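PDB 1VB5: translation initiation factor eIF-2B from Pyrococcus horikoshii, which probably takes part, as the regulatory subunit of archaeal initiation factor 2B, in exchanging GDP for GTP on initiation factor 2. Local coordinates for residues 205-209 with 210-214; 171-174 with 175-178. All blocks are in the same frame, centred on the assembly; numbering follows the deposited sequence.

Contact 1. Residues 205-209 with 210-214; sequences LACHE and NAIPF
In Asn210, CG stands anti to its own carbonyl carbon and beside the backbone N (chi1 -66°), which folds the side-chain amide back onto Ala206. In Ile212, CG2 is anti to the backbone N and lies beside the sulfur of Cys207.

The segment 205-209 is the last part of helix 200-209. Residues 210-213 form the loop that leads from it to strand 214-217, which opens with Phe214. The helix ends in a Schellman motif, with Ala211 at the C-prime position and in the positive-phi region. Ile212 N donates to Cys207 O at 2.7 Å, nearly straight at 160°. Ala211 N makes a weak bond to His208 O at 3.2 Å.

One turn back, Ala206 O accepts two bonds. Asn210 N reaches Ala206 O at 3.1 Å, as the last rung of the helix. Asn210 ND2 comes to the opposite face of the Ala206 carbonyl plane, 2.8 Å from Ala206 O and 36° out of that plane. A leucine in place of Asn210 would probably leave Ala206 O with the backbone bond but without its second donor.

Cys207 CB meets Ile212 CB at 3.8 Å, and Cys207 SG lies 3.9 Å from Ile212 CG2. Further on, Phe214 turns back to the helix, and its CD1 approaches Cys207 CB obliquely at 4.4 Å. Phe214 also packs on Leu203 and on Val183 of strand 180-183, which joins the helix to the central, mainly parallel sheet. Asn210 packs on Tyr201 and Ala206 on Leu202, both of the second subunit.

The chemistry implies a helix end whose carbonyls at Ala206, Cys207 and, weakly, His208 are bonded by the residues that follow, while the buried pair Cys207 and Ile212 makes the apolar part of the Schellman motif.

Contact 2. Residues 171-174 with 175-178; sequences MGLF and CREA
Phe174 O accepts two backbone bonds as the chain leaves the short helix that begins at Met171. This helix belongs to a Rossmann-like alpha/beta domain and lies on the crossing from strand 163-166 to strand 180-183. Ala178 N donates to Phe174 O at 3.1 Å and lies in the carbonyl plane. Glu177 N is at 2.9 Å from Phe174 O but stands above that plane, 64° out of it. Phe174 O thus serves the amides of both Glu177 and Ala178. Before them, Cys175 N donates to Met171 O at 3.0 Å, in the ordinary helical pattern.

The side chains follow outside this frame. Arg176 lies alongside Leu173 and points the same way. Its chain bends at chi3 (44°), and Arg176 NH1 comes 4.1 Å from Leu173 CD2. The aliphatic start of Arg176 covers the Leu173 carbonyl, with Arg176 CB at 3.5 Å from Leu173 O. Glu177 CG meets Phe174 CD2 at 4.1 Å, and the ring and carboxylate planes are 61° apart.

On the sheet side, Phe174 packs on Ile139 of strand 136-141 and Ile166 of strand 163-166. Met171 packs instead on helix 200-209, at Leu202 and Leu203. Leu173 meets Phe251 of the second subunit, and Phe174 meets Arg247 of that subunit. Cys175 SG lies 4.0 Å from Met171 O.

Contact 2 comes first along the chain, and contact 1 follows. Their centres are about 9 Å apart, on the same side of the chain's centre. A disulfide ties them covalently: Cys207 SG of contact 1 is 2.1 Å from Cys175 SG of contact 2. It joins the regions where two helices lead into neighbouring parallel strands, 180-183 and 214-217, of the same mixed sheet. Beside it, Asn210 OD1 packs against Arg176 CG at 3.6 Å. Both contacts also touch the second subunit, so the cross-linked pair lies near the dimer interface. Ile212 of contact 1 packs on Cys175 of contact 2 next to the disulfide.

Contact 1. Residues 205-209 with 210-214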
ATOM      1  N   LEU B 205      -0.109   8.801  -7.692  1.00 14.02           N
ATOM      2  CA  LEU B 205       1.225   8.887  -8.287  1.00 12.26           C
ATOM      3  C   LEU B 205       1.440   7.830  -9.358  1.00  8.71           C
ATOM      4  O   LEU B 205       1.937   8.130 -10.439  1.00 13.85           O
ATOM      5  CB  LEU B 205       2.309   8.746  -7.207  1.00 14.29           C
ATOM      6  CG  LEU B 205       2.398   9.873  -6.168  1.00 17.31           C
ATOM      7  CD1 LEU B 205       3.461   9.529  -5.118  1.00 19.63           C
ATOM      8  CD2 LEU B 205       2.739  11.184  -6.863  1.00 14.95           C
ATOM      9  N   ALA B 206       1.053   6.591  -9.065  1.00 11.99           N
ATOM     10  CA  ALA B 206       1.239   5.495 -10.016  1.00 11.62           C
ATOM     11  C   ALA B 206       0.423   5.671 -11.287  1.00 16.23           C
ATOM     12  O   ALA B 206       0.896   5.407 -12.396  1.00 16.49           O
ATOM     13  CB  ALA B 206       0.874   4.165  -9.354  1.00 13.99           C
ATOM     14  N   CYS B 207      -0.817   6.106 -11.129  1.00 14.07           N
ATOM     15  CA  CYS B 207      -1.672   6.293 -12.286  1.00 15.04           C
ATOM     16  C   CYS B 207      -1.178   7.458 -13.168  1.00 16.03           C
ATOM     17  O   CYS B 207      -1.312   7.418 -14.393  1.00 14.92           O
ATOM     18  CB  CYS B 207      -3.118   6.475 -11.807  1.00 15.78           C
ATOM     19  SG  CYS B 207      -4.000   4.930 -11.333  1.00 27.63           S
ATOM     20  N   HIS B 208      -0.589   8.484 -12.561  1.00 11.04           N
ATOM     21  CA  HIS B 208      -0.062   9.607 -13.342  1.00 14.35           C
ATOM     22  C   HIS B 208       1.146   9.130 -14.157  1.00 18.62           C
ATOM     23  O   HIS B 208       1.328   9.499 -15.318  1.00 19.96           O
ATOM     24  CB  HIS B 208       0.378  10.748 -12.422  1.00 14.16           C
ATOM     25  CG  HIS B 208       1.183  11.808 -13.112  1.00 22.32           C
ATOM     26  ND1 HIS B 208       0.618  12.767 -13.927  1.00 25.92           N
ATOM     27  CD2 HIS B 208       2.517  12.055 -13.114  1.00 19.95           C
ATOM     28  CE1 HIS B 208       1.565  13.559 -14.398  1.00 19.68           C
ATOM     29  NE2 HIS B 208       2.726  13.148 -13.921  1.00 25.38           N
ATOM     30  N   GLU B 209       1.967   8.297 -13.532  1.00 19.31           N
ATOM     31  CA  GLU B 209       3.161   7.768 -14.176  1.00 20.70           C
ATOM     32  C   GLU B 209       2.795   6.888 -15.364  1.00 18.93           C
ATOM     33  O   GLU B 209       3.497   6.866 -16.374  1.00 21.76           O
ATOM     34  CB  GLU B 209       3.973   6.962 -13.161  1.00 15.76           C
ATOM     35  CG  GLU B 209       5.461   7.062 -13.347  1.00 33.86           C
ATOM     36  CD  GLU B 209       5.945   8.500 -13.426  1.00 34.31           C
ATOM     37  OE1 GLU B 209       5.578   9.317 -12.554  1.00 37.49           O
ATOM     38  OE2 GLU B 209       6.706   8.809 -14.364  1.00 43.92           O
ATOM     39  N   ASN B 210       1.679   6.177 -15.248  1.00 23.25           N
ATOM     40  CA  ASN B 210       1.226   5.286 -16.313  1.00 19.16           C
ATOM     41  C   ASN B 210       0.129   5.887 -17.200  1.00 22.02           C
ATOM     42  O   ASN B 210      -0.531   5.167 -17.954  1.00 18.37           O
ATOM     43  CB  ASN B 210       0.746   3.957 -15.701  1.00 24.69           C
ATOM     44  CG  ASN B 210       1.886   3.161 -15.058  1.00 36.20           C
ATOM     45  OD1 ASN B 210       2.722   2.581 -15.755  1.00 41.42           O
ATOM     46  ND2 ASN B 210       1.930   3.145 -13.722  1.00 34.59           N
ATOM     47  N   ALA B 211      -0.059   7.203 -17.112  1.00 18.02           N
ATOM     48  CA  ALA B 211      -1.067   7.894 -17.917  1.00 16.66           C
ATOM     49  C   ALA B 211      -2.467   7.292 -17.800  1.00 17.63           C
ATOM     50  O   ALA B 211      -3.089   6.919 -18.793  1.00 17.42           O
ATOM     51  CB  ALA B 211      -0.636   7.915 -19.384  1.00 23.49           C
ATOM     52  N   ILE B 212      -2.950   7.200 -16.572  1.00 14.80           N
ATOM     53  CA  ILE B 212      -4.277   6.678 -16.300  1.00 18.76           C
ATOM     54  C   ILE B 212      -5.069   7.810 -15.648  1.00 15.95           C
ATOM     55  O   ILE B 212      -4.724   8.268 -14.561  1.00 14.16           O
ATOM     56  CB  ILE B 212      -4.198   5.466 -15.347  1.00 15.92           C
ATOM     57  CG1 ILE B 212      -3.471   4.326 -16.058  1.00 14.71           C
ATOM     58  CG2 ILE B 212      -5.597   5.012 -14.937  1.00 15.75           C
ATOM     59  CD1 ILE B 212      -2.705   3.453 -15.132  1.00 29.46           C
ATOM     60  N   PRO B 213      -6.122   8.292 -16.322  1.00 15.32           N
ATOM     61  CA  PRO B 213      -6.929   9.378 -15.756  1.00 17.44           C
ATOM     62  C   PRO B 213      -7.449   9.064 -14.367  1.00 14.85           C
ATOM     63  O   PRO B 213      -8.084   8.036 -14.136  1.00 15.85           O
ATOM     64  CB  PRO B 213      -8.036   9.588 -16.798  1.00 17.99           C
ATOM     65  CG  PRO B 213      -7.992   8.345 -17.655  1.00 30.81           C
ATOM     66  CD  PRO B 213      -6.554   7.959 -17.687  1.00 15.73           C
ATOM     67  N   PHE B 214      -7.167   9.976 -13.446  1.00 15.40           N
ATOM     68  CA  PHE B 214      -7.532   9.838 -12.039  1.00 16.47           C
ATOM     69  C   PHE B 214      -8.664  10.794 -11.654  1.00 19.55           C
ATOM     70  O   PHE B 214      -8.466  12.007 -11.608  1.00 14.70           O
ATOM     71  CB  PHE B 214      -6.289  10.140 -11.193  1.00 14.82           C
ATOM     72  CG  PHE B 214      -6.415   9.774  -9.741  1.00 14.37           C
ATOM     73  CD1 PHE B 214      -6.035   8.513  -9.293  1.00 12.44           C
ATOM     74  CD2 PHE B 214      -6.843  10.713  -8.811  1.00 14.38           C
ATOM     75  CE1 PHE B 214      -6.070   8.197  -7.939  1.00 17.25           C
ATOM     76  CE2 PHE B 214      -6.884  10.408  -7.450  1.00 14.11           C
ATOM     77  CZ  PHE B 214      -6.493   9.145  -7.016  1.00 18.15           C
TER

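Contact 2. Residues 171-174 with 175-178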
ATOM      1  N   MET B 171      -1.142  -1.612  -5.786  1.00 19.41           N
ATOM      2  CA  MET B 171      -1.753  -0.549  -6.590  1.00 20.18           C
ATOM      3  C   MET B 171      -0.909  -0.115  -7.783  1.00 19.50           C
ATOM      4  O   MET B 171      -1.451   0.199  -8.842  1.00 16.77           O
ATOM      5  CB  MET B 171      -2.080   0.666  -5.716  1.00 15.39           C
ATOM      6  CG  MET B 171      -3.183   0.398  -4.714  1.00 21.61           C
ATOM      7  SD  MET B 171      -3.782   1.884  -3.887  1.00 27.98           S
ATOM      8  CE  MET B 171      -2.342   2.356  -2.890  1.00 25.59           C
ATOM      9  N   GLY B 172       0.409  -0.095  -7.613  1.00 15.42           N
ATOM     10  CA  GLY B 172       1.288   0.292  -8.704  1.00 12.63           C
ATOM     11  C   GLY B 172       1.324  -0.736  -9.819  1.00 16.77           C
ATOM     12  O   GLY B 172       1.434  -0.388 -10.994  1.00 23.66           O
ATOM     13  N   LEU B 173       1.241  -2.014  -9.463  1.00 20.61           N
ATOM     14  CA  LEU B 173       1.250  -3.072 -10.465  1.00 21.88           C
ATOM     15  C   LEU B 173      -0.043  -3.064 -11.270  1.00 20.59           C
ATOM     16  O   LEU B 173      -0.051  -3.415 -12.447  1.00 18.70           O
ATOM     17  CB  LEU B 173       1.403  -4.439  -9.802  1.00 27.87           C
ATOM     18  CG  LEU B 173       2.784  -4.785  -9.252  1.00 32.77           C
ATOM     19  CD1 LEU B 173       2.647  -5.910  -8.233  1.00 24.23           C
ATOM     20  CD2 LEU B 173       3.715  -5.174 -10.408  1.00 25.30           C
ATOM     21  N   PHE B 174      -1.140  -2.669 -10.639  1.00 19.46           N
ATOM     22  CA  PHE B 174      -2.404  -2.659 -11.352  1.00 26.17           C
ATOM     23  C   PHE B 174      -2.910  -1.359 -12.007  1.00 24.86           C
ATOM     24  O   PHE B 174      -3.819  -1.452 -12.828  1.00 25.65           O
ATOM     25  CB  PHE B 174      -3.504  -3.264 -10.471  1.00 20.67           C
ATOM     26  CG  PHE B 174      -3.361  -4.750 -10.263  1.00 19.89           C
ATOM     27  CD1 PHE B 174      -2.510  -5.256  -9.284  1.00 21.62           C
ATOM     28  CD2 PHE B 174      -4.059  -5.646 -11.070  1.00 23.94           C
ATOM     29  CE1 PHE B 174      -2.353  -6.635  -9.108  1.00 21.13           C
ATOM     30  CE2 PHE B 174      -3.912  -7.030 -10.904  1.00 27.15           C
ATOM     31  CZ  PHE B 174      -3.057  -7.524  -9.920  1.00 24.81           C
ATOM     32  N   CYS B 175      -2.375  -0.169 -11.680  1.00 28.81           N
ATOM     33  CA  CYS B 175      -2.872   1.044 -12.373  1.00 42.09           C
ATOM     34  C   CYS B 175      -2.635   0.680 -13.842  1.00 38.68           C
ATOM     35  O   CYS B 175      -3.465   0.958 -14.708  1.00 48.69           O
ATOM     36  CB  CYS B 175      -2.089   2.364 -12.047  1.00 34.90           C
ATOM     37  SG  CYS B 175      -2.647   3.495 -10.690  1.00 62.14           S
ATOM     38  N   ARG B 176      -1.502   0.022 -14.091  1.00 32.87           N
ATOM     39  CA  ARG B 176      -1.102  -0.429 -15.423  1.00 37.05           C
ATOM     40  C   ARG B 176      -2.226  -1.094 -16.220  1.00 40.05           C
ATOM     41  O   ARG B 176      -2.387  -0.830 -17.410  1.00 44.55           O
ATOM     42  CB  ARG B 176       0.070  -1.413 -15.304  1.00 38.48           C
ATOM     43  CG  ARG B 176       1.441  -0.748 -15.274  1.00 50.35           C
ATOM     44  CD  ARG B 176       2.510  -1.617 -14.617  1.00 53.90           C
ATOM     45  NE  ARG B 176       2.464  -3.011 -15.048  1.00 56.47           N
ATOM     46  CZ  ARG B 176       3.403  -3.913 -14.768  1.00 59.53           C
ATOM     47  NH1 ARG B 176       4.471  -3.570 -14.060  1.00 58.29           N
ATOM     48  NH2 ARG B 176       3.272  -5.162 -15.192  1.00 64.35           N
ATOM     49  N   GLU B 177      -2.991  -1.959 -15.563  1.00 30.31           N
ATOM     50  CA  GLU B 177      -4.085  -2.671 -16.215  1.00 32.03           C
ATOM     51  C   GLU B 177      -5.347  -1.813 -16.320  1.00 25.49           C
ATOM     52  O   GLU B 177      -6.177  -2.023 -17.199  1.00 24.73           O
ATOM     53  CB  GLU B 177      -4.414  -3.946 -15.428  1.00 34.94           C
ATOM     54  CG  GLU B 177      -3.195  -4.756 -15.010  1.00 50.50           C
ATOM     55  CD  GLU B 177      -2.485  -5.414 -16.181  1.00 64.18           C
ATOM     56  OE1 GLU B 177      -1.366  -5.937 -15.976  1.00 68.95           O
ATOM     57  OE2 GLU B 177      -3.047  -5.418 -17.301  1.00 68.94           O
ATOM     58  N   ALA B 178      -5.490  -0.854 -15.414  1.00 21.20           N
ATOM     59  CA  ALA B 178      -6.666   0.007 -15.395  1.00 23.38           C
ATOM     60  C   ALA B 178      -6.686   0.979 -16.558  1.00 22.70           C
ATOM     61  O   ALA B 178      -5.646   1.277 -17.140  1.00 25.86           O
ATOM     62  CB  ALA B 178      -6.722   0.779 -14.082  1.00 23.76           C
TER